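Local coordinates for protein protease (Penicillium cyclopium, PDB 5Z6O) that cleaves peptide bonds as a subtilisin-family serine protease related to proteinase K, using a charge-relay active site, at residues A[14-19]-A[24-29]; A[235-240]-A[274-279]; A[113-118]-A[146-151]; A[117-122]-A[153-158]; A[204-209]-A[266-271]. One frame throughout, in Å; residues are numbered along the deposited sequence.

Contact 1. Residues A[14-19]-A[24-29]; sequences SRISSK and TDYVYD
S14 and Y26 bring their CA atoms to 4.2 Å where the end of helix 11-16 meets the start of strand 26-29. As the chain leaves the helix it stays close, S17 CA lying 5.8 Å from V27 CA, and the four residues between the two segments make the turn back. Strand 26-29 itself pairs antiparallel with strand 2-5. S17 carries the direct polar link: V27 N donates to S17 OG over 3.1 Å in a nearly straight bond (168°). A chi1 of 56° swings this hydroxyl between its own backbone N and carbonyl carbon, turned to the strand and at the edge of the Y26 ring, 3.4 Å from Y26 CD1. The same OG donates to water 1, which in turn donates to S14 O and, over 2.7 Å, to D25 O. With the hydroxyl of S17 gone, as in an alanine here, V27 N would probably lose its acceptor and water 1 one of its three partners. Beside this polar seam, I16 CD1 packs obliquely against Y26 CE1 at 4.0 Å, while the Y26 hydroxyl bonds to V88 O. S14 CB presses on D25 O at 3.3 Å; water 2 donates to S14 OG, also hydrogen-bonded to W11 O and A23 O, and to T24 O. One serine hydroxyl thus serves V27 N, water 1 serves S14 O and D25 O, and water 2 T24 O.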
# COMPACT_ATOMS: atom_id res chain seq x y z
N SER A 14 -9.09 -9.83 6.81
CA SER A 14 -9.32 -10.46 8.11
C SER A 14 -8.03 -10.89 8.76
O SER A 14 -7.95 -10.93 9.99
CB SER A 14 -10.28 -11.64 7.95
OG SER A 14 -9.97 -12.35 6.78
N ARG A 15 -6.97 -11.15 7.97
CA ARG A 15 -5.70 -11.53 8.58
C ARG A 15 -5.12 -10.40 9.41
O ARG A 15 -4.53 -10.65 10.46
CB ARG A 15 -4.69 -11.94 7.50
CG ARG A 15 -3.36 -12.52 8.07
CD ARG A 15 -3.65 -13.80 8.82
NE ARG A 15 -2.51 -14.29 9.61
CZ ARG A 15 -2.25 -13.91 10.86
NH1 ARG A 15 -1.23 -14.46 11.51
NH2 ARG A 15 -3.03 -13.02 11.47
N ILE A 16 -5.23 -9.16 8.91
CA ILE A 16 -4.49 -8.08 9.59
C ILE A 16 -5.16 -7.62 10.88
O ILE A 16 -4.56 -6.83 11.62
CB ILE A 16 -4.25 -6.86 8.70
CG1 ILE A 16 -5.59 -6.23 8.32
CG2 ILE A 16 -3.44 -7.28 7.49
CD1 ILE A 16 -5.53 -4.79 7.80
N SER A 17 -6.38 -8.08 11.18
CA SER A 17 -7.02 -7.75 12.45
C SER A 17 -7.07 -8.94 13.39
O SER A 17 -7.78 -8.90 14.39
CB SER A 17 -8.43 -7.17 12.26
OG SER A 17 -9.30 -8.01 11.52
N SER A 18 -6.26 -9.95 13.13
CA SER A 18 -6.29 -11.18 13.90
C SER A 18 -4.87 -11.56 14.29
O SER A 18 -3.93 -11.35 13.53
CB SER A 18 -6.92 -12.31 13.09
OG SER A 18 -6.92 -13.48 13.88
N LYS A 19 -4.69 -12.10 15.51
CA LYS A 19 -3.35 -12.53 15.83
C LYS A 19 -3.03 -13.88 15.21
O LYS A 19 -1.87 -14.16 14.94
CB LYS A 19 -3.15 -12.59 17.35
CG LYS A 19 -3.24 -11.22 18.00
CD LYS A 19 -3.01 -11.29 19.50
CE LYS A 19 -3.15 -9.92 20.14
NZ LYS A 19 -2.85 -9.98 21.60
N THR A 24 -12.12 -14.90 9.67
CA THR A 24 -13.01 -14.61 8.55
C THR A 24 -13.53 -13.19 8.55
O THR A 24 -14.05 -12.77 7.52
CB THR A 24 -14.22 -15.56 8.54
OG1 THR A 24 -14.92 -15.41 9.76
CG2 THR A 24 -13.77 -17.01 8.36
N ASP A 25 -13.43 -12.48 9.67
CA ASP A 25 -13.99 -11.15 9.80
C ASP A 25 -12.90 -10.11 9.94
O ASP A 25 -11.87 -10.36 10.56
CB ASP A 25 -14.88 -11.04 11.03
CG ASP A 25 -15.93 -12.11 11.08
OD1 ASP A 25 -16.30 -12.65 10.02
OD2 ASP A 25 -16.39 -12.40 12.19
N TYR A 26 -13.16 -8.92 9.43
CA TYR A 26 -12.24 -7.79 9.58
C TYR A 26 -12.81 -6.82 10.63
O TYR A 26 -13.94 -6.35 10.49
CB TYR A 26 -12.05 -7.11 8.22
CG TYR A 26 -11.21 -5.85 8.25
CD1 TYR A 26 -10.07 -5.77 9.04
CD2 TYR A 26 -11.54 -4.76 7.44
CE1 TYR A 26 -9.29 -4.57 9.05
CE2 TYR A 26 -10.77 -3.59 7.45
CZ TYR A 26 -9.65 -3.52 8.25
OH TYR A 26 -8.89 -2.36 8.29
N VAL A 27 -12.03 -6.54 11.67
CA VAL A 27 -12.47 -5.73 12.80
C VAL A 27 -11.57 -4.50 12.87
O VAL A 27 -10.34 -4.65 12.87
CB VAL A 27 -12.39 -6.51 14.13
CG1 VAL A 27 -12.94 -5.65 15.27
CG2 VAL A 27 -13.16 -7.83 14.02
N TYR A 28 -12.17 -3.31 12.94
CA TYR A 28 -11.40 -2.07 12.86
C TYR A 28 -12.16 -0.97 13.59
O TYR A 28 -13.37 -1.02 13.71
CB TYR A 28 -11.11 -1.68 11.38
CG TYR A 28 -12.37 -1.43 10.57
CD1 TYR A 28 -13.07 -2.49 9.96
CD2 TYR A 28 -12.89 -0.15 10.45
CE1 TYR A 28 -14.25 -2.25 9.24
CE2 TYR A 28 -14.04 0.11 9.71
CZ TYR A 28 -14.73 -0.96 9.14
OH TYR A 28 -15.83 -0.65 8.41
N ASP A 29 -11.44 0.04 14.05
CA ASP A 29 -12.10 1.18 14.69
C ASP A 29 -12.83 2.05 13.66
O ASP A 29 -12.34 2.28 12.55
CB ASP A 29 -11.07 2.05 15.41
CG ASP A 29 -11.71 3.14 16.18
OD1 ASP A 29 -12.26 2.79 17.24
OD2 ASP A 29 -11.74 4.30 15.71
O HOH W 1 -9.74 -10.68 12.14
O HOH W 2 -12.07 -13.36 5.11

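Contact 2. Residues A[235-240]-A[274-279]; sequences AGAAAY and KLLYNG
Y240 leaves its helix with CG anti to the backbone N (chi1 174°), which carries the ring out toward N278; across from A237, L276 is likewise extended at its first torsion, and a second torsion of 58° turns CD1 to the helix. The methyls A237 CB and L276 CD1 then meet at 3.8 Å, a plain apolar touch. One turn along, Y240 offers a ring edge: CE2 lies 3.9 Å from N278 O, which sits near the ring plane, and 4.0 Å from N278 CB, the two side chains running across each other at a slant. Water 3 bridges the tyrosine hydroxyl and the backbone carbonyl of N278, donating to N278 O at 3.0 Å and sharing a 2.6 Å hydrogen bond with Y240 OH, near the plane of the ring. Helix 227-245 is the long central helix of the subtilisin fold, with S228 of the charge relay near its N-terminal end; the segment 274-279 belongs to the C-terminal chain that runs beside it. A235 faces the parallel sheet at V132, N134 and S160, whereas A237 and Y240 look to the C-terminal chain. L276 has a second set of neighbours in L205 and A207 of strand 205-208, which places it between that edge strand and the helix. The Y240 hydroxyl also takes a hydrogen bond from D29 N, and N278 is bonded through its backbone to I16.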
# COMPACT_ATOMS: atom_id res chain seq x y z
N ALA A 235 -0.19 0.74 3.35
CA ALA A 235 -0.64 2.11 3.12
C ALA A 235 -1.95 2.36 3.87
O ALA A 235 -2.11 3.38 4.56
CB ALA A 235 -0.86 2.39 1.63
N GLY A 236 -2.89 1.42 3.73
CA GLY A 236 -4.15 1.58 4.44
C GLY A 236 -3.97 1.55 5.95
O GLY A 236 -4.62 2.32 6.66
N ALA A 237 -3.15 0.64 6.46
CA ALA A 237 -2.95 0.59 7.90
C ALA A 237 -2.32 1.88 8.42
O ALA A 237 -2.62 2.32 9.54
CB ALA A 237 -2.08 -0.63 8.28
N ALA A 238 -1.40 2.48 7.65
CA ALA A 238 -0.83 3.74 8.10
C ALA A 238 -1.90 4.81 8.17
O ALA A 238 -1.94 5.58 9.13
CB ALA A 238 0.30 4.19 7.16
N ALA A 239 -2.77 4.89 7.16
CA ALA A 239 -3.82 5.90 7.20
C ALA A 239 -4.74 5.67 8.40
O ALA A 239 -5.10 6.60 9.13
CB ALA A 239 -4.60 5.90 5.88
N TYR A 240 -5.08 4.40 8.64
CA TYR A 240 -5.87 4.02 9.81
C TYR A 240 -5.22 4.48 11.11
O TYR A 240 -5.88 5.07 11.99
CB TYR A 240 -6.01 2.51 9.76
CG TYR A 240 -6.67 1.89 10.94
CD1 TYR A 240 -8.06 1.96 11.10
CD2 TYR A 240 -5.93 1.24 11.90
CE1 TYR A 240 -8.67 1.38 12.21
CE2 TYR A 240 -6.54 0.61 13.01
CZ TYR A 240 -7.89 0.71 13.15
OH TYR A 240 -8.45 0.11 14.23
N LYS A 274 7.98 -10.40 10.85
CA LYS A 274 6.85 -9.61 11.35
C LYS A 274 5.78 -9.47 10.28
O LYS A 274 6.08 -9.28 9.10
CB LYS A 274 7.31 -8.21 11.78
CG LYS A 274 7.88 -8.26 13.22
CD LYS A 274 8.26 -6.91 13.77
CE LYS A 274 8.52 -6.98 15.29
NZ LYS A 274 7.46 -6.32 16.15
N LEU A 275 4.53 -9.61 10.71
CA LEU A 275 3.36 -9.55 9.84
C LEU A 275 2.45 -8.43 10.30
O LEU A 275 2.14 -8.34 11.49
CB LEU A 275 2.59 -10.88 9.89
CG LEU A 275 1.25 -10.86 9.07
CD1 LEU A 275 1.50 -10.60 7.59
CD2 LEU A 275 0.56 -12.21 9.27
N LEU A 276 1.95 -7.62 9.36
CA LEU A 276 1.05 -6.50 9.66
C LEU A 276 -0.09 -6.92 10.59
O LEU A 276 -0.79 -7.90 10.32
CB LEU A 276 0.45 -6.00 8.35
CG LEU A 276 -0.54 -4.80 8.38
CD1 LEU A 276 0.15 -3.59 9.03
CD2 LEU A 276 -1.01 -4.53 6.93
N TYR A 277 -0.32 -6.12 11.63
CA TYR A 277 -1.41 -6.30 12.60
C TYR A 277 -1.92 -4.93 13.00
O TYR A 277 -1.11 -4.06 13.31
CB TYR A 277 -0.89 -7.05 13.82
CG TYR A 277 -1.93 -7.23 14.89
CD1 TYR A 277 -3.10 -7.95 14.63
CD2 TYR A 277 -1.76 -6.67 16.14
CE1 TYR A 277 -4.08 -8.09 15.64
CE2 TYR A 277 -2.69 -6.82 17.13
CZ TYR A 277 -3.85 -7.52 16.88
OH TYR A 277 -4.79 -7.65 17.89
N ASN A 278 -3.25 -4.72 13.00
CA ASN A 278 -3.77 -3.36 13.22
C ASN A 278 -3.94 -3.00 14.69
O ASN A 278 -4.34 -1.87 14.97
CB ASN A 278 -5.12 -3.13 12.44
CG ASN A 278 -6.33 -3.86 13.06
OD1 ASN A 278 -7.47 -3.64 12.61
ND2 ASN A 278 -6.10 -4.71 14.02
N GLY A 279 -3.63 -3.90 15.63
CA GLY A 279 -3.63 -3.55 17.03
C GLY A 279 -4.99 -3.53 17.70
O GLY A 279 -5.13 -2.97 18.79
O HOH W 3 -6.87 -0.79 16.08

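Contact 3. Residues A[113-118]-A[146-151]; sequences AGMDWA and NDAAAN
M115 reaches across from helix 108-124 and sets its terminal methyl on the backbone of helix 143-154 where A148 passes into A149. CE lies 3.6 Å from A149 N and almost as near A148 C, so the methyl touches the peptide link itself. The two small side chains next to it are also met, A148 CB lying 4.0 Å from M115 CE and A149 CB slightly farther. CG stands anti to the carbonyl carbon (chi1 -59°) and the chain runs on extended through chi2, then bends at SD (chi3 66°), which turns CE to the second helix. The alanines allow this approach: with only CB atoms, they leave the helix surface low enough for a methionine end to lie against the main chain, although the nearest CA atoms, those of M115 and A148, are 7.5 Å apart. M115 also packs on M135, M145 and V152, making this the tight, buried half of the contact. The other half is polar and looser, bridged by solvent. Water 4 donates to A148 O at 3.0 Å and accepts from N151 ND2 at 3.1 Å; in the conformer described it also donates to D116 OD1, a link that is less certain because D116 has two conformers. The two helices lie side by side on one face of the parallel sheet, each in a beta-alpha-beta connection, helix 108-124 between strands 93-98 and 131-135 and helix 143-154 between strands 131-135 and 157-162, the layered alpha/beta architecture of the subtilases.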
# COMPACT_ATOMS: atom_id res chain seq x y z
N ALA A 113 8.16 12.39 -11.68
CA ALA A 113 7.27 13.55 -11.88
C ALA A 113 5.95 13.37 -11.13
O ALA A 113 5.43 14.34 -10.55
CB ALA A 113 7.02 13.75 -13.39
N GLY A 114 5.42 12.15 -11.09
CA GLY A 114 4.19 11.93 -10.33
C GLY A 114 4.40 12.06 -8.83
O GLY A 114 3.56 12.63 -8.11
N MET A 115 5.54 11.54 -8.34
CA MET A 115 5.86 11.68 -6.92
C MET A 115 5.99 13.14 -6.52
O MET A 115 5.48 13.56 -5.46
CB MET A 115 7.17 10.94 -6.61
CG MET A 115 7.09 9.46 -6.93
SD MET A 115 8.69 8.65 -6.91
CE MET A 115 9.07 8.81 -5.19
N ASP A 116 6.69 13.92 -7.36
CA ASP A 116 6.85 15.34 -7.11
C ASP A 116 5.51 16.06 -7.08
O ASP A 116 5.27 16.93 -6.22
CB ASP A 116 7.76 15.95 -8.19
CG ASP A 116 9.24 15.65 -7.97
OD1 ASP A 116 9.64 15.03 -6.95
OD2 ASP A 116 10.02 16.04 -8.86
N TRP A 117 4.62 15.73 -8.03
CA TRP A 117 3.29 16.33 -8.04
C TRP A 117 2.56 16.06 -6.74
O TRP A 117 1.93 16.96 -6.15
CB TRP A 117 2.47 15.81 -9.22
CG TRP A 117 1.10 16.39 -9.26
CD1 TRP A 117 0.69 17.48 -9.97
CD2 TRP A 117 -0.04 15.93 -8.51
NE1 TRP A 117 -0.65 17.73 -9.70
CE2 TRP A 117 -1.12 16.79 -8.82
CE3 TRP A 117 -0.26 14.87 -7.62
CZ2 TRP A 117 -2.39 16.64 -8.25
CZ3 TRP A 117 -1.54 14.71 -7.07
CH2 TRP A 117 -2.58 15.59 -7.38
N ALA A 118 2.65 14.82 -6.25
CA ALA A 118 1.91 14.46 -5.05
C ALA A 118 2.42 15.21 -3.82
O ALA A 118 1.64 15.60 -2.94
CB ALA A 118 1.98 12.95 -4.85
N ASN A 146 15.80 6.47 -5.68
CA ASN A 146 15.94 6.43 -4.23
C ASN A 146 15.93 7.83 -3.62
O ASN A 146 15.32 8.04 -2.56
CB ASN A 146 17.21 5.70 -3.82
CG ASN A 146 17.05 4.19 -3.88
OD1 ASN A 146 16.09 3.67 -4.44
ND2 ASN A 146 17.98 3.49 -3.27
N ASP A 147 16.60 8.80 -4.27
CA ASP A 147 16.55 10.18 -3.78
C ASP A 147 15.12 10.72 -3.78
O ASP A 147 14.73 11.45 -2.85
CB ASP A 147 17.39 11.12 -4.64
CG ASP A 147 18.89 10.86 -4.49
OD1 ASP A 147 19.29 10.20 -3.51
OD2 ASP A 147 19.62 11.34 -5.39
N ALA A 148 14.39 10.47 -4.87
CA ALA A 148 13.02 10.97 -4.95
C ALA A 148 12.16 10.38 -3.84
O ALA A 148 11.36 11.09 -3.22
CB ALA A 148 12.43 10.63 -6.31
N ALA A 149 12.30 9.07 -3.60
CA ALA A 149 11.54 8.43 -2.52
C ALA A 149 11.88 9.01 -1.15
O ALA A 149 10.99 9.27 -0.31
CB ALA A 149 11.78 6.93 -2.53
N ALA A 150 13.19 9.18 -0.89
CA ALA A 150 13.59 9.76 0.38
C ALA A 150 13.03 11.17 0.53
O ALA A 150 12.66 11.58 1.63
CB ALA A 150 15.12 9.79 0.53
N ASN A 151 12.97 11.93 -0.56
CA ASN A 151 12.41 13.27 -0.48
C ASN A 151 10.92 13.24 -0.14
O ASN A 151 10.42 14.13 0.55
CB ASN A 151 12.64 14.00 -1.80
CG ASN A 151 12.12 15.41 -1.76
OD1 ASN A 151 12.63 16.23 -0.99
ND2 ASN A 151 11.10 15.70 -2.55
O HOH W 4 10.08 13.50 -4.47

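Contact 4. Residues A[117-122]-A[153-158]; sequences WAVKDS and VRSGVF
V119 reaches S155 with its CG1 branch, 3.7 Å from S155 CB and 3.9 Å from S155 OG. That branch stands anti to the backbone N of V119 (chi1 164°). One turn further along helix 108-124, S122 points its side chain at V157, OG lying 3.6 Å from V157 CG2. In the conformer described, S122 OG donates back to V119 O at 2.7 Å, the donor tilted 26° from the carbonyl plane, which turns its hydroxyl hydrogen into its own helix and leaves the oxygen to meet the methyl. Water 5 donates to the same OG and, at 2.9 Å, to S155 O. S155 OG is hydrogen-bonded to N151 O, one turn back in helix 143-154. A Schellman motif ends helix 143-154, with G156 at positive phi as its C-prime residue, V157 N bonding to V152 O and G156 N to V153 O. The chain thereby swings straight into strand 157-162. V157 then faces helix 108-124 and also touches S131 and M133 of strand 131-135. The next residue, F158, packs on helices 227-245 and 249-259 across the sheet, and A118 and S122 rest on Y39 of strand 37-42.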
# COMPACT_ATOMS: atom_id res chain seq x y z
N TRP A 117 4.62 15.73 -8.03
CA TRP A 117 3.29 16.33 -8.04
C TRP A 117 2.56 16.06 -6.74
O TRP A 117 1.93 16.96 -6.15
CB TRP A 117 2.47 15.81 -9.22
CG TRP A 117 1.10 16.39 -9.26
CD1 TRP A 117 0.69 17.48 -9.97
CD2 TRP A 117 -0.04 15.93 -8.51
NE1 TRP A 117 -0.65 17.73 -9.70
CE2 TRP A 117 -1.12 16.79 -8.82
CE3 TRP A 117 -0.26 14.87 -7.62
CZ2 TRP A 117 -2.39 16.64 -8.25
CZ3 TRP A 117 -1.54 14.71 -7.07
CH2 TRP A 117 -2.58 15.59 -7.38
N ALA A 118 2.65 14.82 -6.25
CA ALA A 118 1.91 14.46 -5.05
C ALA A 118 2.42 15.21 -3.82
O ALA A 118 1.64 15.60 -2.94
CB ALA A 118 1.98 12.95 -4.85
N VAL A 119 3.74 15.37 -3.72
CA VAL A 119 4.29 16.11 -2.57
C VAL A 119 3.76 17.55 -2.58
O VAL A 119 3.33 18.08 -1.54
CB VAL A 119 5.83 16.08 -2.58
CG1 VAL A 119 6.36 17.16 -1.63
CG2 VAL A 119 6.37 14.67 -2.18
N LYS A 120 3.78 18.19 -3.75
CA LYS A 120 3.24 19.55 -3.86
C LYS A 120 1.77 19.60 -3.45
O LYS A 120 1.34 20.50 -2.73
CB LYS A 120 3.38 20.07 -5.29
CG LYS A 120 4.73 20.69 -5.59
CD LYS A 120 4.71 21.39 -6.94
CE LYS A 120 6.07 22.01 -7.24
NZ LYS A 120 7.12 20.96 -7.29
N ASP A 121 0.99 18.64 -3.94
CA ASP A 121 -0.43 18.61 -3.61
C ASP A 121 -0.66 18.42 -2.11
O ASP A 121 -1.56 19.03 -1.52
CB ASP A 121 -1.12 17.49 -4.39
CG ASP A 121 -2.62 17.51 -4.22
OD1 ASP A 121 -3.28 18.38 -4.84
OD2 ASP A 121 -3.13 16.67 -3.47
N SER A 122 0.15 17.58 -1.47
CA SER A 122 -0.04 17.36 -0.05
C SER A 122 0.26 18.62 0.74
O SER A 122 -0.43 18.91 1.72
CB SER A 122 0.82 16.19 0.42
OG SER A 122 2.19 16.51 0.36
N VAL A 153 9.42 11.16 1.81
CA VAL A 153 9.27 10.94 3.25
C VAL A 153 9.72 12.18 4.02
O VAL A 153 9.08 12.60 4.99
CB VAL A 153 10.06 9.68 3.66
CG1 VAL A 153 10.01 9.48 5.20
CG2 VAL A 153 9.49 8.46 2.98
N ARG A 154 10.82 12.79 3.59
CA ARG A 154 11.32 13.98 4.28
C ARG A 154 10.32 15.14 4.21
O ARG A 154 10.31 16.00 5.09
CB ARG A 154 12.66 14.40 3.66
CG ARG A 154 13.60 15.04 4.64
CD ARG A 154 14.89 15.53 3.97
NE ARG A 154 15.46 14.60 2.99
CZ ARG A 154 16.10 13.46 3.29
NH1 ARG A 154 16.60 12.70 2.31
NH2 ARG A 154 16.24 13.06 4.56
N SER A 155 9.45 15.14 3.19
CA SER A 155 8.43 16.17 3.01
C SER A 155 7.13 15.88 3.76
O SER A 155 6.15 16.59 3.53
CB SER A 155 8.10 16.35 1.54
OG SER A 155 9.29 16.66 0.85
N GLY A 156 7.12 14.88 4.64
CA GLY A 156 5.96 14.58 5.45
C GLY A 156 4.92 13.66 4.84
O GLY A 156 3.73 13.74 5.21
N VAL A 157 5.30 12.78 3.91
CA VAL A 157 4.38 11.80 3.32
C VAL A 157 4.94 10.40 3.60
O VAL A 157 6.07 10.09 3.22
CB VAL A 157 4.20 12.02 1.81
CG1 VAL A 157 3.22 10.99 1.21
CG2 VAL A 157 3.65 13.42 1.50
N PHE A 158 4.14 9.55 4.26
CA PHE A 158 4.55 8.18 4.54
C PHE A 158 4.57 7.42 3.22
O PHE A 158 3.70 7.63 2.37
CB PHE A 158 3.58 7.53 5.52
CG PHE A 158 3.70 6.01 5.62
CD1 PHE A 158 4.57 5.42 6.50
CD2 PHE A 158 2.92 5.20 4.81
CE1 PHE A 158 4.66 4.03 6.59
CE2 PHE A 158 2.98 3.83 4.89
CZ PHE A 158 3.85 3.23 5.78
O HOH W 5 3.50 17.52 2.75

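Contact 5. Residues A[204-209]-A[266-271]; sequences DLYAPG and GAPKGT. With CA (calcium ion), chain B.
Y206 leans from strand 205-208 into the loop 266-271 and meets A267, P268 and T271 with CE1 and the hydroxyl. Its CB points to the loop, and CG stands anti to the carbonyl carbon (chi1 -80°), which sends the ring outward from the strand past A185 and S187. CE1 is the first atom to meet the loop: T271 CG2 lies 3.9 Å away and A267 CB 4.3 Å, both oblique to the ring. OH has the closest approach, P268 CD at 3.4 Å, with T271 CG2 at 3.8 Å and A267 CB at 4.0 Å also around it. The T271 side chain crosses the tyrosine at about a right angle, its methyl anti to the backbone N. The hydroxyl itself is hydrogen-bonded to S193 OG, so its polar need is met beside this apolar rim. The loop holds its shape through a type II beta turn from P268 to T271, closed by T271 N to P268 O and with G270 at positive phi (80°). Strand 205-208 ends the parallel sheet of the subtilisin fold, and Y206 is bonded through its backbone to K274 and L276, the chain just after this loop. At the start of the same segment D204 holds a calcium ion with both carboxylate oxygens, OD1 at 2.6 Å and OD2 at 2.4 Å. Five waters and V181 O complete the eight ligands, a site of the kind known in proteinase K. T271 OG1, on the loop side, is hydrogen-bonded to G200 N.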
# COMPACT_ATOMS: atom_id res chain seq x y z
N ASP A 204 10.84 -4.10 5.87
CA ASP A 204 10.39 -3.68 7.19
C ASP A 204 9.38 -4.67 7.78
O ASP A 204 9.37 -4.91 9.00
CB ASP A 204 9.76 -2.28 7.10
CG ASP A 204 10.81 -1.22 6.78
OD1 ASP A 204 11.64 -0.95 7.67
OD2 ASP A 204 10.88 -0.74 5.63
N LEU A 205 8.50 -5.23 6.94
CA LEU A 205 7.54 -6.24 7.42
C LEU A 205 6.86 -6.90 6.22
O LEU A 205 7.02 -6.49 5.07
CB LEU A 205 6.50 -5.65 8.37
CG LEU A 205 5.50 -4.68 7.76
CD1 LEU A 205 4.18 -4.73 8.58
CD2 LEU A 205 6.02 -3.24 7.82
N TYR A 206 6.09 -7.94 6.53
CA TYR A 206 5.23 -8.67 5.59
C TYR A 206 3.81 -8.15 5.67
O TYR A 206 3.35 -7.72 6.74
CB TYR A 206 5.19 -10.19 5.91
CG TYR A 206 6.41 -10.96 5.40
CD1 TYR A 206 7.63 -10.93 6.10
CD2 TYR A 206 6.33 -11.69 4.20
CE1 TYR A 206 8.76 -11.62 5.60
CE2 TYR A 206 7.44 -12.39 3.70
CZ TYR A 206 8.63 -12.35 4.40
OH TYR A 206 9.68 -13.07 3.86
N ALA A 207 3.09 -8.29 4.56
CA ALA A 207 1.65 -8.09 4.55
C ALA A 207 1.08 -9.04 3.53
O ALA A 207 1.81 -9.52 2.65
CB ALA A 207 1.29 -6.64 4.20
N PRO A 208 -0.23 -9.32 3.59
CA PRO A 208 -0.83 -10.31 2.68
C PRO A 208 -0.61 -9.92 1.23
O PRO A 208 -0.89 -8.79 0.83
CB PRO A 208 -2.31 -10.26 3.05
CG PRO A 208 -2.29 -9.98 4.52
CD PRO A 208 -1.15 -8.95 4.68
N GLY A 209 -0.12 -10.89 0.45
CA GLY A 209 0.26 -10.55 -0.91
C GLY A 209 -0.05 -11.60 -1.93
O GLY A 209 0.20 -11.38 -3.11
N GLY A 266 9.10 -19.65 7.89
CA GLY A 266 10.07 -19.84 6.81
C GLY A 266 10.43 -18.59 6.03
O GLY A 266 10.61 -18.66 4.82
N ALA A 267 10.50 -17.45 6.70
CA ALA A 267 11.04 -16.24 6.11
C ALA A 267 12.50 -16.47 5.73
O ALA A 267 13.24 -17.08 6.49
CB ALA A 267 10.95 -15.06 7.07
N PRO A 268 12.95 -15.98 4.60
CA PRO A 268 14.37 -16.11 4.24
C PRO A 268 15.34 -15.59 5.31
O PRO A 268 15.00 -14.73 6.12
CB PRO A 268 14.47 -15.31 2.94
CG PRO A 268 13.11 -15.42 2.33
CD PRO A 268 12.15 -15.39 3.51
N LYS A 269 16.57 -16.11 5.34
CA LYS A 269 17.48 -15.70 6.41
C LYS A 269 17.85 -14.24 6.26
O LYS A 269 17.97 -13.72 5.14
CB LYS A 269 18.76 -16.56 6.40
CG LYS A 269 19.73 -16.21 5.29
CD LYS A 269 21.18 -16.22 5.80
CE LYS A 269 22.18 -16.06 4.66
NZ LYS A 269 22.08 -17.18 3.66
N GLY A 270 17.98 -13.56 7.39
CA GLY A 270 18.24 -12.15 7.37
C GLY A 270 17.02 -11.29 7.13
O GLY A 270 17.16 -10.07 6.99
N THR A 271 15.82 -11.89 7.09
CA THR A 271 14.55 -11.19 6.83
C THR A 271 13.66 -11.25 8.06
O THR A 271 13.57 -12.30 8.72
CB THR A 271 13.83 -11.80 5.61
OG1 THR A 271 14.71 -11.81 4.49
CG2 THR A 271 12.59 -10.98 5.21
CA CA B . 12.59 0.91 6.09
O HOH W 6 11.73 2.59 7.51
O HOH W 7 14.03 -0.83 6.17
O HOH W 8 14.47 2.55 5.22
O HOH W 9 13.11 0.22 3.96
O HOH W 10 14.17 0.84 7.91

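From the N terminus, contact 1 closes a short local loop between helix 11-16 and strand 26-29. Contacts 3 and 4 follow, starting from overlapping parts of helix 108-124 and running in step along helix 143-154 into strand 157-162; they tie two neighbouring connections of the parallel sheet. Contacts 5 and 2 cross, since 204-209 and 235-240 both open before 266-271 and 274-279 close them in the same order, and backbone bonds join the two. Contact 1 meets contact 2 through a backbone bond and contact 5 where I16 and R15 pack on P208. Contact 2 also reaches contact 4, A238 packing on F158 across the sheet.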